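Local coordinates for Exo-1,5-alpha-L-arabinofuranobiosidase (Gibberella zeae, PDB 2YDT), which probably hydrolyses alpha-L-arabinofuranosidic bonds, releasing arabinobiose from the ends of 1,5-linked arabinan chains, at residues A[147-152]-A[205-210]; A[181-186]-A[199-204]; A[289-294]-A[325-330]; A[334-339]-A[358-363]. All blocks are in the same frame, centred on the assembly; numbering follows the deposited sequence.

Interaction 1: A[147-152]-A[205-210]. With SO4 (sulfate ion), chain E.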
loop_
_atom_site.group_PDB
_atom_site.type_symbol
_atom_site.label_atom_id
_atom_site.label_comp_id
_atom_site.label_asym_id
_atom_site.label_seq_id
_atom_site.Cartn_x
_atom_site.Cartn_y
_atom_site.Cartn_z
ATOM N N PRO A 147 16.487 5.957 -0.070
ATOM C CA PRO A 147 15.609 7.104 0.271
ATOM C C PRO A 147 16.385 8.310 0.801
ATOM O O PRO A 147 16.176 8.752 1.950
ATOM C CB PRO A 147 14.697 6.523 1.372
ATOM C CG PRO A 147 15.607 5.542 2.045
ATOM C CD PRO A 147 16.390 4.883 0.938
ATOM N N ASN A 148 17.325 8.779 -0.010
ATOM C CA ASN A 148 18.279 9.819 0.354
ATOM C C ASN A 148 18.023 11.071 -0.466
ATOM O O ASN A 148 17.755 10.990 -1.661
ATOM C CB ASN A 148 19.702 9.341 0.057
ATOM C CG ASN A 148 20.148 8.161 0.946
ATOM O OD1 ASN A 148 19.520 7.843 1.959
ATOM N ND2 ASN A 148 21.300 7.578 0.600
ATOM N N PRO A 149 18.106 12.263 0.168
ATOM C CA PRO A 149 17.852 13.496 -0.566
ATOM C C PRO A 149 18.831 13.658 -1.726
ATOM O O PRO A 149 20.039 13.395 -1.554
ATOM C CB PRO A 149 18.032 14.602 0.492
ATOM C CG PRO A 149 18.759 13.996 1.588
ATOM C CD PRO A 149 18.419 12.505 1.583
ATOM N N GLY A 150 18.321 14.071 -2.889
ATOM C CA GLY A 150 19.148 14.381 -4.052
ATOM C C GLY A 150 19.266 13.232 -5.013
ATOM O O GLY A 150 19.535 13.442 -6.190
ATOM N N LEU A 151 18.959 12.016 -4.551
ATOM C CA LEU A 151 18.728 10.903 -5.491
ATOM C C LEU A 151 17.352 11.016 -6.151
ATOM O O LEU A 151 16.504 11.754 -5.667
ATOM C CB LEU A 151 18.895 9.534 -4.793
ATOM C CG LEU A 151 20.191 9.309 -4.017
ATOM C CD1 LEU A 151 20.203 7.934 -3.423
ATOM C CD2 LEU A 151 21.438 9.502 -4.866
ATOM N N THR A 152 17.145 10.301 -7.255
ATOM C CA THR A 152 15.923 10.461 -8.038
ATOM C C THR A 152 15.006 9.203 -8.170
ATOM O O THR A 152 14.309 9.061 -9.196
ATOM C CB THR A 152 16.261 10.952 -9.453
ATOM O OG1 THR A 152 17.079 9.995 -10.124
ATOM C CG2 THR A 152 17.011 12.276 -9.404
ATOM N N ASN A 205 9.460 23.126 2.275
ATOM C CA ASN A 205 10.686 22.689 2.950
ATOM C C ASN A 205 11.312 21.539 2.155
ATOM O O ASN A 205 10.708 20.454 2.052
ATOM C CB ASN A 205 10.418 22.262 4.392
ATOM C CG ASN A 205 11.707 21.926 5.150
ATOM O OD1 ASN A 205 12.560 21.209 4.639
ATOM N ND2 ASN A 205 11.833 22.421 6.380
ATOM N N TYR A 206 12.507 21.779 1.615
ATOM C CA TYR A 206 13.181 20.822 0.734
ATOM C C TYR A 206 13.268 19.463 1.411
ATOM O O TYR A 206 13.126 18.412 0.759
ATOM C CB TYR A 206 14.605 21.263 0.382
ATOM C CG TYR A 206 15.302 20.219 -0.410
ATOM C CD1 TYR A 206 15.086 20.099 -1.776
ATOM C CD2 TYR A 206 16.143 19.304 0.201
ATOM C CE1 TYR A 206 15.667 19.081 -2.498
ATOM C CE2 TYR A 206 16.755 18.343 -0.522
ATOM C CZ TYR A 206 16.514 18.211 -1.858
ATOM O OH TYR A 206 17.119 17.194 -2.564
ATOM N N TYR A 207 13.590 19.461 2.702
ATOM C CA TYR A 207 13.877 18.206 3.378
ATOM C C TYR A 207 12.648 17.384 3.762
ATOM O O TYR A 207 12.789 16.259 4.200
ATOM C CB TYR A 207 14.785 18.465 4.579
ATOM C CG TYR A 207 16.164 18.842 4.092
ATOM C CD1 TYR A 207 16.984 17.880 3.493
ATOM C CD2 TYR A 207 16.615 20.144 4.164
ATOM C CE1 TYR A 207 18.218 18.200 3.013
ATOM C CE2 TYR A 207 17.863 20.472 3.675
ATOM C CZ TYR A 207 18.649 19.500 3.117
ATOM O OH TYR A 207 19.891 19.846 2.621
ATOM N N ALA A 208 11.434 17.931 3.577
ATOM C CA ALA A 208 10.213 17.170 3.804
ATOM C C ALA A 208 10.132 16.019 2.801
ATOM O O ALA A 208 10.547 16.148 1.664
ATOM C CB ALA A 208 8.968 18.038 3.670
ATOM N N ARG A 209 9.594 14.909 3.271
ATOM C CA ARG A 209 9.484 13.658 2.478
ATOM C C ARG A 209 8.114 13.042 2.727
ATOM O O ARG A 209 7.973 11.994 3.363
ATOM C CB ARG A 209 10.604 12.672 2.799
ATOM C CG ARG A 209 11.972 13.143 2.369
ATOM C CD ARG A 209 13.053 12.206 2.897
ATOM N NE ARG A 209 12.929 10.903 2.277
ATOM C CZ ARG A 209 13.296 10.600 1.036
ATOM N NH1 ARG A 209 13.966 11.450 0.271
ATOM N NH2 ARG A 209 13.022 9.394 0.578
ATOM N N PRO A 210 7.044 13.671 2.179
ATOM C CA PRO A 210 5.762 12.968 2.126
ATOM C C PRO A 210 5.935 11.715 1.283
ATOM O O PRO A 210 6.637 11.769 0.277
ATOM C CB PRO A 210 4.820 13.977 1.444
ATOM C CG PRO A 210 5.756 14.787 0.574
ATOM C CD PRO A 210 7.022 14.924 1.397
HETATM S S SO4 E . 20.248 9.191 -9.227
HETATM O O1 SO4 E . 20.485 8.114 -10.189
HETATM O O2 SO4 E . 19.647 10.318 -9.908
HETATM O O3 SO4 E . 19.416 8.687 -8.152
HETATM O O4 SO4 E . 21.548 9.670 -8.690
#

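Interaction 2: A[181-186]-A[199-204]. With EDG (1,4-dideoxy-1,4-imino-L-arabinitol), chain B.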
loop_
_atom_site.group_PDB
_atom_site.type_symbol
_atom_site.label_atom_id
_atom_site.label_comp_id
_atom_site.label_asym_id
_atom_site.label_seq_id
_atom_site.Cartn_x
_atom_site.Cartn_y
_atom_site.Cartn_z
ATOM N N GLN A 181 11.468 14.452 -1.446
ATOM C CA GLN A 181 10.488 13.581 -2.083
ATOM C C GLN A 181 9.159 14.345 -2.149
ATOM O O GLN A 181 8.879 15.212 -1.298
ATOM C CB GLN A 181 10.288 12.278 -1.325
ATOM C CG GLN A 181 9.508 11.207 -2.096
ATOM C CD GLN A 181 9.493 9.864 -1.392
ATOM O OE1 GLN A 181 10.342 9.027 -1.639
ATOM N NE2 GLN A 181 8.572 9.689 -0.423
ATOM N N LYS A 182 8.350 14.018 -3.158
ATOM C CA LYS A 182 6.975 14.485 -3.245
ATOM C C LYS A 182 6.097 13.303 -3.674
ATOM O O LYS A 182 6.606 12.224 -3.947
ATOM C CB LYS A 182 6.853 15.684 -4.197
ATOM C CG LYS A 182 7.194 15.367 -5.652
ATOM C CD LYS A 182 7.008 16.577 -6.579
ATOM C CE LYS A 182 7.226 16.266 -8.031
ATOM N NZ LYS A 182 7.062 17.570 -8.840
ATOM N N LEU A 183 4.791 13.518 -3.704
ATOM C CA LEU A 183 3.781 12.513 -4.026
ATOM C C LEU A 183 3.087 12.941 -5.308
ATOM O O LEU A 183 2.737 14.118 -5.470
ATOM C CB LEU A 183 2.760 12.375 -2.884
ATOM C CG LEU A 183 3.357 11.757 -1.639
ATOM C CD1 LEU A 183 2.406 11.853 -0.463
ATOM C CD2 LEU A 183 3.707 10.266 -1.914
ATOM N N VAL A 184 2.934 11.993 -6.229
ATOM C CA VAL A 184 2.456 12.260 -7.584
ATOM C C VAL A 184 1.599 11.138 -8.090
ATOM O O VAL A 184 1.544 10.067 -7.485
ATOM C CB VAL A 184 3.617 12.438 -8.590
ATOM C CG1 VAL A 184 4.646 13.479 -8.147
ATOM C CG2 VAL A 184 4.355 11.116 -8.851
ATOM N N HIS A 185 0.921 11.364 -9.225
ATOM C CA HIS A 185 0.187 10.289 -9.902
ATOM C C HIS A 185 0.283 10.425 -11.405
ATOM O O HIS A 185 0.625 11.490 -11.942
ATOM C CB HIS A 185 -1.273 10.194 -9.467
ATOM C CG HIS A 185 -2.177 11.242 -10.042
ATOM N ND1 HIS A 185 -2.580 12.358 -9.334
ATOM C CD2 HIS A 185 -2.809 11.308 -11.241
ATOM C CE1 HIS A 185 -3.393 13.084 -10.092
ATOM N NE2 HIS A 185 -3.532 12.480 -11.266
ATOM N N GLN A 186 -0.024 9.315 -12.081
ATOM C CA GLN A 186 -0.293 9.326 -13.503
ATOM C C GLN A 186 -1.582 8.560 -13.734
ATOM O O GLN A 186 -1.962 7.699 -12.931
ATOM C CB GLN A 186 0.861 8.708 -14.300
ATOM C CG GLN A 186 2.143 9.558 -14.273
ATOM C CD GLN A 186 3.310 8.888 -14.944
ATOM O OE1 GLN A 186 4.222 8.377 -14.297
ATOM N NE2 GLN A 186 3.282 8.869 -16.281
ATOM N N ASP A 199 1.189 16.398 -9.647
ATOM C CA ASP A 199 1.545 16.442 -8.219
ATOM C C ASP A 199 0.309 16.281 -7.340
ATOM O O ASP A 199 -0.764 16.882 -7.618
ATOM C CB ASP A 199 2.227 17.751 -7.884
ATOM C CG ASP A 199 3.631 17.863 -8.484
ATOM O OD1 ASP A 199 4.188 16.863 -8.987
ATOM O OD2 ASP A 199 4.138 19.008 -8.597
ATOM N N ASP A 200 0.450 15.462 -6.285
ATOM C CA ASP A 200 -0.601 15.180 -5.324
ATOM C C ASP A 200 -0.380 15.873 -3.970
ATOM O O ASP A 200 -1.359 16.191 -3.288
ATOM C CB ASP A 200 -0.741 13.676 -5.077
ATOM C CG ASP A 200 -1.230 12.920 -6.285
ATOM O OD1 ASP A 200 -2.080 13.453 -7.020
ATOM O OD2 ASP A 200 -0.725 11.778 -6.481
ATOM N N THR A 201 0.882 16.000 -3.557
ATOM C CA THR A 201 1.235 16.561 -2.253
ATOM C C THR A 201 2.720 16.855 -2.298
ATOM O O THR A 201 3.528 16.013 -2.682
ATOM C CB THR A 201 0.894 15.588 -1.074
ATOM O OG1 THR A 201 -0.486 15.716 -0.726
ATOM C CG2 THR A 201 1.732 15.879 0.171
ATOM N N LYS A 202 3.082 18.082 -1.938
ATOM C CA LYS A 202 4.468 18.499 -1.880
ATOM C C LYS A 202 4.605 19.652 -0.900
ATOM O O LYS A 202 3.657 20.382 -0.657
ATOM C CB LYS A 202 4.998 18.931 -3.241
ATOM C CG LYS A 202 4.304 20.121 -3.859
ATOM C CD LYS A 202 4.697 20.238 -5.332
ATOM C CE LYS A 202 3.997 21.398 -6.002
ATOM N NZ LYS A 202 4.359 21.407 -7.440
ATOM N N TYR A 203 5.797 19.803 -0.347
ATOM C CA TYR A 203 6.068 20.770 0.711
ATOM C C TYR A 203 7.276 21.650 0.373
ATOM O O TYR A 203 8.267 21.197 -0.116
ATOM C CB TYR A 203 6.251 20.041 2.043
ATOM C CG TYR A 203 4.947 19.487 2.559
ATOM C CD1 TYR A 203 4.012 20.282 3.211
ATOM C CD2 TYR A 203 4.583 18.162 2.327
ATOM C CE1 TYR A 203 2.824 19.782 3.641
ATOM C CE2 TYR A 203 3.387 17.662 2.741
ATOM C CZ TYR A 203 2.482 18.466 3.420
ATOM O OH TYR A 203 1.258 17.997 3.825
ATOM N N ALA A 204 7.145 22.940 0.660
ATOM C CA ALA A 204 8.163 23.949 0.390
ATOM C C ALA A 204 9.502 23.710 1.087
ATOM O O ALA A 204 10.565 24.062 0.535
ATOM C CB ALA A 204 7.602 25.345 0.821
HETATM O "O2'" EDG B . 8.081 7.093 0.704
HETATM C "C2'" EDG B . 9.370 6.820 1.324
HETATM C "C1'" EDG B . 9.186 5.850 2.474
HETATM N "N4'" EDG B . 9.860 4.616 2.050
HETATM C "C3'" EDG B . 10.379 6.176 0.364
HETATM O "O3'" EDG B . 11.443 7.059 -0.056
HETATM C "C4'" EDG B . 10.961 5.002 1.174
HETATM C "C5'" EDG B . 11.502 3.856 0.364
HETATM O "O5'" EDG B . 12.227 3.018 1.251
HETATM O O HOH W 1 7.600 17.579 -0.649
#

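Interaction 3: A[289-294]-A[325-330]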
loop_
_atom_site.group_PDB
_atom_site.type_symbol
_atom_site.label_atom_id
_atom_site.label_comp_id
_atom_site.label_asym_id
_atom_site.label_seq_id
_atom_site.Cartn_x
_atom_site.Cartn_y
_atom_site.Cartn_z
ATOM N N THR A 289 -17.044 3.256 8.134
ATOM C CA THR A 289 -15.885 3.354 9.014
ATOM C C THR A 289 -14.615 3.423 8.153
ATOM O O THR A 289 -14.351 2.475 7.392
ATOM C CB THR A 289 -15.762 2.145 9.970
ATOM O OG1 THR A 289 -16.995 1.968 10.693
ATOM C CG2 THR A 289 -14.658 2.364 11.007
ATOM N N ILE A 290 -13.888 4.524 8.287
ATOM C CA ILE A 290 -12.528 4.650 7.710
ATOM C C ILE A 290 -11.620 3.927 8.683
ATOM O O ILE A 290 -11.704 4.141 9.875
ATOM C CB ILE A 290 -12.047 6.125 7.549
ATOM C CG1 ILE A 290 -13.021 6.955 6.722
ATOM C CG2 ILE A 290 -10.618 6.157 6.953
ATOM C CD1 ILE A 290 -12.868 8.440 6.818
ATOM N N VAL A 291 -10.742 3.052 8.179
ATOM C CA VAL A 291 -9.783 2.315 9.001
ATOM C C VAL A 291 -8.347 2.586 8.525
ATOM O O VAL A 291 -8.055 2.412 7.324
ATOM C CB VAL A 291 -10.058 0.799 9.025
ATOM C CG1 VAL A 291 -9.229 0.148 10.109
ATOM C CG2 VAL A 291 -11.566 0.528 9.331
ATOM N N VAL A 292 -7.498 3.015 9.438
ATOM C CA VAL A 292 -6.101 3.300 9.119
ATOM C C VAL A 292 -5.156 2.476 10.005
ATOM O O VAL A 292 -5.314 2.360 11.225
ATOM C CB VAL A 292 -5.769 4.803 9.275
ATOM C CG1 VAL A 292 -4.295 5.038 9.144
ATOM C CG2 VAL A 292 -6.506 5.639 8.202
ATOM N N SER A 293 -4.135 1.929 9.383
ATOM C CA SER A 293 -2.995 1.339 10.093
ATOM C C SER A 293 -1.804 2.228 9.872
ATOM O O SER A 293 -1.718 2.924 8.857
ATOM C CB SER A 293 -2.689 -0.071 9.583
ATOM O OG SER A 293 -1.552 -0.652 10.245
ATOM N N CYS A 294 -0.861 2.192 10.828
ATOM C CA CYS A 294 0.470 2.730 10.609
ATOM C C CYS A 294 1.532 1.667 10.904
ATOM O O CYS A 294 1.209 0.618 11.452
ATOM C CB CYS A 294 0.707 3.984 11.436
ATOM S SG CYS A 294 1.096 3.710 13.174
ATOM N N ARG A 325 1.949 -2.264 7.175
ATOM C CA ARG A 325 0.905 -3.227 7.470
ATOM C C ARG A 325 -0.349 -2.820 6.710
ATOM O O ARG A 325 -0.713 -1.626 6.729
ATOM C CB ARG A 325 0.703 -3.310 8.996
ATOM C CG ARG A 325 -0.070 -4.535 9.455
ATOM C CD ARG A 325 -0.297 -4.543 10.983
ATOM N NE ARG A 325 -1.100 -3.394 11.387
ATOM C CZ ARG A 325 -1.590 -3.217 12.601
ATOM N NH1 ARG A 325 -1.399 -4.143 13.529
ATOM N NH2 ARG A 325 -2.250 -2.095 12.898
ATOM N N SER A 326 -0.983 -3.777 6.037
ATOM C CA SER A 326 -2.072 -3.480 5.122
ATOM C C SER A 326 -3.392 -4.004 5.611
ATOM O O SER A 326 -3.459 -4.805 6.573
ATOM C CB SER A 326 -1.772 -4.017 3.719
ATOM O OG SER A 326 -1.439 -5.365 3.733
ATOM N N LEU A 327 -4.454 -3.536 4.961
ATOM C CA LEU A 327 -5.834 -3.831 5.373
ATOM C C LEU A 327 -6.702 -4.223 4.200
ATOM O O LEU A 327 -6.472 -3.813 3.048
ATOM C CB LEU A 327 -6.442 -2.580 6.020
ATOM C CG LEU A 327 -5.753 -1.937 7.207
ATOM C CD1 LEU A 327 -6.381 -0.512 7.556
ATOM C CD2 LEU A 327 -5.799 -2.855 8.433
ATOM N N LEU A 328 -7.710 -5.043 4.481
ATOM C CA LEU A 328 -8.652 -5.483 3.489
ATOM C C LEU A 328 -10.032 -5.612 4.142
ATOM O O LEU A 328 -10.156 -6.169 5.240
ATOM C CB LEU A 328 -8.190 -6.829 2.927
ATOM C CG LEU A 328 -9.084 -7.443 1.885
ATOM C CD1 LEU A 328 -8.263 -8.212 0.849
ATOM C CD2 LEU A 328 -10.161 -8.335 2.583
ATOM N N THR A 329 -11.047 -5.090 3.475
ATOM C CA THR A 329 -12.446 -5.266 3.916
ATOM C C THR A 329 -13.140 -6.289 3.002
ATOM O O THR A 329 -12.845 -6.351 1.815
ATOM C CB THR A 329 -13.181 -3.894 3.963
ATOM O OG1 THR A 329 -14.473 -4.092 4.558
ATOM C CG2 THR A 329 -13.354 -3.326 2.559
ATOM N N PHE A 330 -14.039 -7.124 3.528
ATOM C CA PHE A 330 -14.658 -8.204 2.769
ATOM C C PHE A 330 -16.003 -7.789 2.219
ATOM O O PHE A 330 -16.835 -7.263 2.974
ATOM C CB PHE A 330 -14.874 -9.442 3.660
ATOM C CG PHE A 330 -13.588 -10.149 4.081
ATOM C CD1 PHE A 330 -13.160 -11.269 3.396
ATOM C CD2 PHE A 330 -12.816 -9.687 5.136
ATOM C CE1 PHE A 330 -11.959 -11.954 3.777
ATOM C CE2 PHE A 330 -11.630 -10.350 5.488
ATOM C CZ PHE A 330 -11.232 -11.487 4.823
HETATM O O HOH W 2 0.295 0.364 8.327
#

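Interaction 4: A[334-339]-A[358-363]. With MN (manganese (II) ion), chain K; SO4 (sulfate ion), chain D.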
loop_
_atom_site.group_PDB
_atom_site.type_symbol
_atom_site.label_atom_id
_atom_site.label_comp_id
_atom_site.label_asym_id
_atom_site.label_seq_id
_atom_site.Cartn_x
_atom_site.Cartn_y
_atom_site.Cartn_z
ATOM N N PRO A 334 -18.978 -6.585 5.573
ATOM C CA PRO A 334 -18.258 -5.359 5.879
ATOM C C PRO A 334 -17.741 -5.247 7.326
ATOM O O PRO A 334 -16.896 -4.411 7.598
ATOM C CB PRO A 334 -19.305 -4.285 5.621
ATOM C CG PRO A 334 -20.221 -4.885 4.623
ATOM C CD PRO A 334 -20.305 -6.306 4.982
ATOM N N ASP A 335 -18.262 -6.060 8.251
ATOM C CA ASP A 335 -17.750 -6.101 9.628
ATOM C C ASP A 335 -16.364 -6.757 9.703
ATOM O O ASP A 335 -15.617 -6.476 10.609
ATOM C CB ASP A 335 -18.738 -6.897 10.496
ATOM C CG ASP A 335 -18.510 -6.736 11.979
ATOM O OD1 ASP A 335 -17.854 -5.794 12.454
ATOM O OD2 ASP A 335 -19.057 -7.585 12.724
ATOM N N LEU A 336 -16.032 -7.597 8.739
ATOM C CA LEU A 336 -14.755 -8.332 8.772
ATOM C C LEU A 336 -13.620 -7.468 8.207
ATOM O O LEU A 336 -13.774 -6.826 7.137
ATOM C CB LEU A 336 -14.851 -9.625 7.968
ATOM C CG LEU A 336 -15.748 -10.736 8.550
ATOM C CD1 LEU A 336 -15.807 -11.945 7.549
ATOM C CD2 LEU A 336 -15.260 -11.123 9.928
ATOM N N LEU A 337 -12.490 -7.493 8.898
ATOM C CA LEU A 337 -11.318 -6.731 8.492
ATOM C C LEU A 337 -10.086 -7.638 8.562
ATOM O O LEU A 337 -9.766 -8.165 9.625
ATOM C CB LEU A 337 -11.129 -5.527 9.402
ATOM C CG LEU A 337 -9.886 -4.644 9.153
ATOM C CD1 LEU A 337 -10.075 -3.728 7.904
ATOM C CD2 LEU A 337 -9.568 -3.796 10.378
ATOM N N MET A 338 -9.374 -7.771 7.433
ATOM C CA MET A 338 -8.072 -8.477 7.448
ATOM C C MET A 338 -6.960 -7.464 7.648
ATOM O O MET A 338 -6.990 -6.363 7.053
ATOM C CB MET A 338 -7.858 -9.250 6.135
ATOM C CG MET A 338 -6.456 -9.799 5.982
ATOM S SD MET A 338 -6.287 -10.807 4.450
ATOM C CE MET A 338 -6.814 -12.262 5.152
ATOM N N ILE A 339 -5.990 -7.824 8.494
ATOM C CA ILE A 339 -4.823 -7.035 8.791
ATOM C C ILE A 339 -3.620 -7.933 8.479
ATOM O O ILE A 339 -3.506 -9.046 9.026
ATOM C CB ILE A 339 -4.771 -6.586 10.283
ATOM C CG1 ILE A 339 -6.140 -6.028 10.694
ATOM C CG2 ILE A 339 -3.615 -5.599 10.500
ATOM C CD1 ILE A 339 -6.287 -5.763 12.190
ATOM N N VAL A 358 -7.918 -11.870 10.856
ATOM C CA VAL A 358 -9.202 -11.319 10.464
ATOM C C VAL A 358 -9.966 -11.077 11.765
ATOM O O VAL A 358 -10.114 -12.003 12.566
ATOM C CB VAL A 358 -9.985 -12.219 9.521
ATOM C CG1 VAL A 358 -11.454 -11.730 9.392
ATOM C CG2 VAL A 358 -9.288 -12.284 8.166
ATOM N N VAL A 359 -10.380 -9.845 11.959
ATOM C CA VAL A 359 -11.132 -9.386 13.156
ATOM C C VAL A 359 -12.490 -8.851 12.723
ATOM O O VAL A 359 -12.732 -8.592 11.550
ATOM C CB VAL A 359 -10.396 -8.294 13.906
ATOM C CG1 VAL A 359 -9.013 -8.774 14.339
ATOM C CG2 VAL A 359 -10.297 -6.980 13.070
ATOM N N ARG A 360 -13.426 -8.738 13.675
ATOM C CA ARG A 360 -14.674 -8.054 13.466
ATOM C C ARG A 360 -14.639 -6.684 14.137
ATOM O O ARG A 360 -14.337 -6.565 15.325
ATOM C CB ARG A 360 -15.855 -8.872 14.092
ATOM C CG ARG A 360 -16.338 -9.961 13.249
ATOM C CD ARG A 360 -17.644 -10.609 13.800
ATOM N NE ARG A 360 -17.920 -11.739 12.946
ATOM C CZ ARG A 360 -18.492 -11.657 11.751
ATOM N NH1 ARG A 360 -18.974 -10.510 11.304
ATOM N NH2 ARG A 360 -18.628 -12.736 11.032
ATOM N N LEU A 361 -15.021 -5.649 13.400
ATOM C CA LEU A 361 -15.004 -4.302 13.901
ATOM C C LEU A 361 -16.047 -4.187 15.027
ATOM O O LEU A 361 -15.796 -3.473 15.998
ATOM C CB LEU A 361 -15.304 -3.307 12.782
ATOM C CG LEU A 361 -14.174 -3.141 11.778
ATOM C CD1 LEU A 361 -14.679 -2.340 10.553
ATOM C CD2 LEU A 361 -12.953 -2.499 12.464
ATOM N N SER A 362 -17.149 -4.932 14.885
ATOM C CA SER A 362 -18.205 -4.977 15.934
ATOM C C SER A 362 -17.652 -5.457 17.281
ATOM O O SER A 362 -18.202 -5.122 18.345
ATOM C CB SER A 362 -19.382 -5.845 15.490
ATOM O OG SER A 362 -19.057 -7.194 15.276
ATOM N N GLU A 363 -16.550 -6.205 17.262
ATOM C CA GLU A 363 -15.909 -6.685 18.497
ATOM C C GLU A 363 -14.714 -5.857 18.938
ATOM O O GLU A 363 -14.532 -5.565 20.115
ATOM C CB GLU A 363 -15.513 -8.151 18.315
ATOM C CG GLU A 363 -16.711 -8.979 17.844
ATOM C CD GLU A 363 -16.440 -10.453 17.661
ATOM O OE1 GLU A 363 -15.322 -10.799 17.223
ATOM O OE2 GLU A 363 -17.363 -11.276 17.929
HETATM MN MN MN K . -17.548 -13.258 17.874
HETATM S S SO4 D . -16.833 -15.287 13.583
HETATM O O1 SO4 D . -17.193 -15.175 12.184
HETATM O O2 SO4 D . -16.830 -14.013 14.252
HETATM O O3 SO4 D . -17.742 -16.279 14.160
HETATM O O4 SO4 D . -15.526 -15.918 13.764
HETATM O O HOH W 3 -15.681 -13.199 16.448
HETATM O O HOH W 4 -18.655 -13.807 16.220
#

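Interaction 1: A[147-152]-A[205-210]
Pro147 presents its carbonyl O to one face of the Arg209 guanidinium, 3.5 Å above the plane and over its centre. The contact joins two surface loops of the six-bladed beta-propeller: the link between strands 134-142 and 154-162, folded by a type II turn at Asn148-Leu151, and the type I turn Asn205-Ala208 leading into strand 209-217. Arg209 NH2 also approaches Pro147 CB at 3.4 Å, yet no hydrogen bond crosses between the segments. A bend at chi3 (66°) helps bring the guanidinium to this place, where NH1 meets Ser180 OG and NH2 meets Gln173 OE1. Both Pro147 and Arg209 line the pocket that holds the iminosugar inhibitor. Farther out, Pro149 CB rests against Tyr206 CE2 (4.1 Å) and, more loosely, Tyr207. Tyr206 turns its edge to the Tyr207 ring, CD2 standing 3.6 Å above the plane and over its centre, while Tyr206 OH is bonded to Asn176 O. At the base of the turn, an Asx turn brings Asn205 OD1 within 2.8 Å of Tyr207 N.

Interaction 2: A[181-186]-A[199-204]
Strands 182-186 and 199-201 run antiparallel, their axes 4.3 Å apart at closest approach, and a classic beta bulge shifts the register where Asp200 and Thr201 both face Leu183. Leu183 N donates to Thr201 O, whereas Leu183 O receives two N-H groups from the same face of its plane, Asp200 N at 2.8 Å and Thr201 N at 3.3 Å. On one side of the hairpin, Leu183 and Thr201 lie alongside each other, with Leu183 CD1 4.1 Å from Thr201 CB. On the other, Lys182 stretches its extended chain across Asp199 to place NZ 3.0 Å from OD1, on the syn side but 30° out of the carboxylate plane. Lys202 NZ takes the anti side of Asp199 OD2 at 2.7 Å, so the carboxylate probably offsets two neighbouring positive charges; Asp175 gives Lys182 a second acidic partner. The hairpin is the outer half of a four-stranded blade of the six-bladed beta-propeller. At its far end, His185 ND1 donates to the syn lone pair of Asp200 OD1 (2.6 Å), with ring and carboxylate only 12° from coplanar, which probably holds the buried imidazole in its rotation. At the opposite end, Gln181 reaches the inhibitor with both amide atoms: OE1 accepts from O3', and NE2 donates to O2' at 2.9 Å.

Interaction 3: A[289-294]-A[325-330]
Arg325 curls round the hydroxyl of Ser293. Its CB lies 3.7 Å from Ser293 OG, and the chain then bends at chi3 (62°), which turns the guanidinium back on the same oxygen. CD passes OG at 4.2 Å. NE donates to OG at 3.0 Å, and NH2 donates to it as well at 3.1 Å, a side-on grip with the oxygen near the guanidinium plane. At the tip, NH1 turns to Ser298 O, outside the pair. Ser293 OG, anti to its own backbone N (chi1 178°), in turn donates to a water 2.8 Å away, which bonds to Arg325 O; three bonds thus hold this buried hydroxyl. Next to this polar end, Leu327 CD1 reaches Val291, 3.4 Å from its O and 3.9 Å from its CG1, the two side chains crossing at about a right angle. No backbone hydrogen bond joins strands 289-293 and 326-330, which belong to different sheets: side chains, backed by a few backbone atoms and one water, make this interface between adjacent blades of the six-bladed beta-propeller.

Interaction 4: A[334-339]-A[358-363]
The guanidinium of Arg360 carries Leu336 CD2 over one face, 3.8 Å above its centre, and meets anions at its edge. Asp335 OD2 lies near its plane, 3.3 Å from NH1 in a salt bridge, with carboxylate and guanidinium planes turned 50° apart; NE and NH2 donate to two oxygens of a sulfate, probably from the crystallisation liquor. Asp333 supplies NH1 with a second acidic partner. These residues stand at the end of an antiparallel strand pair in the blade of the six-bladed beta-propeller that joins the two chain ends, strand 11-17 pairing with 354-360. Leu337 and Val359 form the hydrogen-bonded pair, N to O at 2.9 Å in both directions, flanked by the non-hydrogen-bonded pairs Leu336-Arg360 and Met338-Val358. Leu336 CD2 and Met338 CE approach different methyl groups of Val358, CG1 and CG2.

Asp335 turns its carboxylate to the first turn of helix 361-364, which Arg360 precedes as N-cap residue, its own CG swung opposite the backbone N of Asp335 (chi1 -166°). The syn lone pairs of both oxygens are used: Ser362 N donates to OD1 at 2.7 Å, and Ser362 OG donates to OD2 at 2.6 Å. The helix start probably stabilises the negative charge. One residue on, Glu363 OE2 binds a manganese ion at 2.0 Å, alongside two waters hydrogen-bonded to the sulfate.

Overall arrangement
From the N terminus, strand 11-17 joins the last blade and two further blades follow before 147-152 opens interaction 1. The four strands of the next blade follow, and the hairpin of interaction 2 closes within this span before 205-210 completes interaction 1. The two touch directly, through Pro210 O and Gln181 NE2, and both border the inhibitor pocket. Interactions 3 and 4 come later, in series: the first spans the two outer strands 300-303 and 313-315, the second a hairpin connection. They lie about 10 Å apart between centres and meet in the last sheet, where strand 326-330 neighbours 336-341. Interaction 3 joins adjacent blades, interaction 4 pairs strands within the last, and interaction 1 lies across the chain's centre from both.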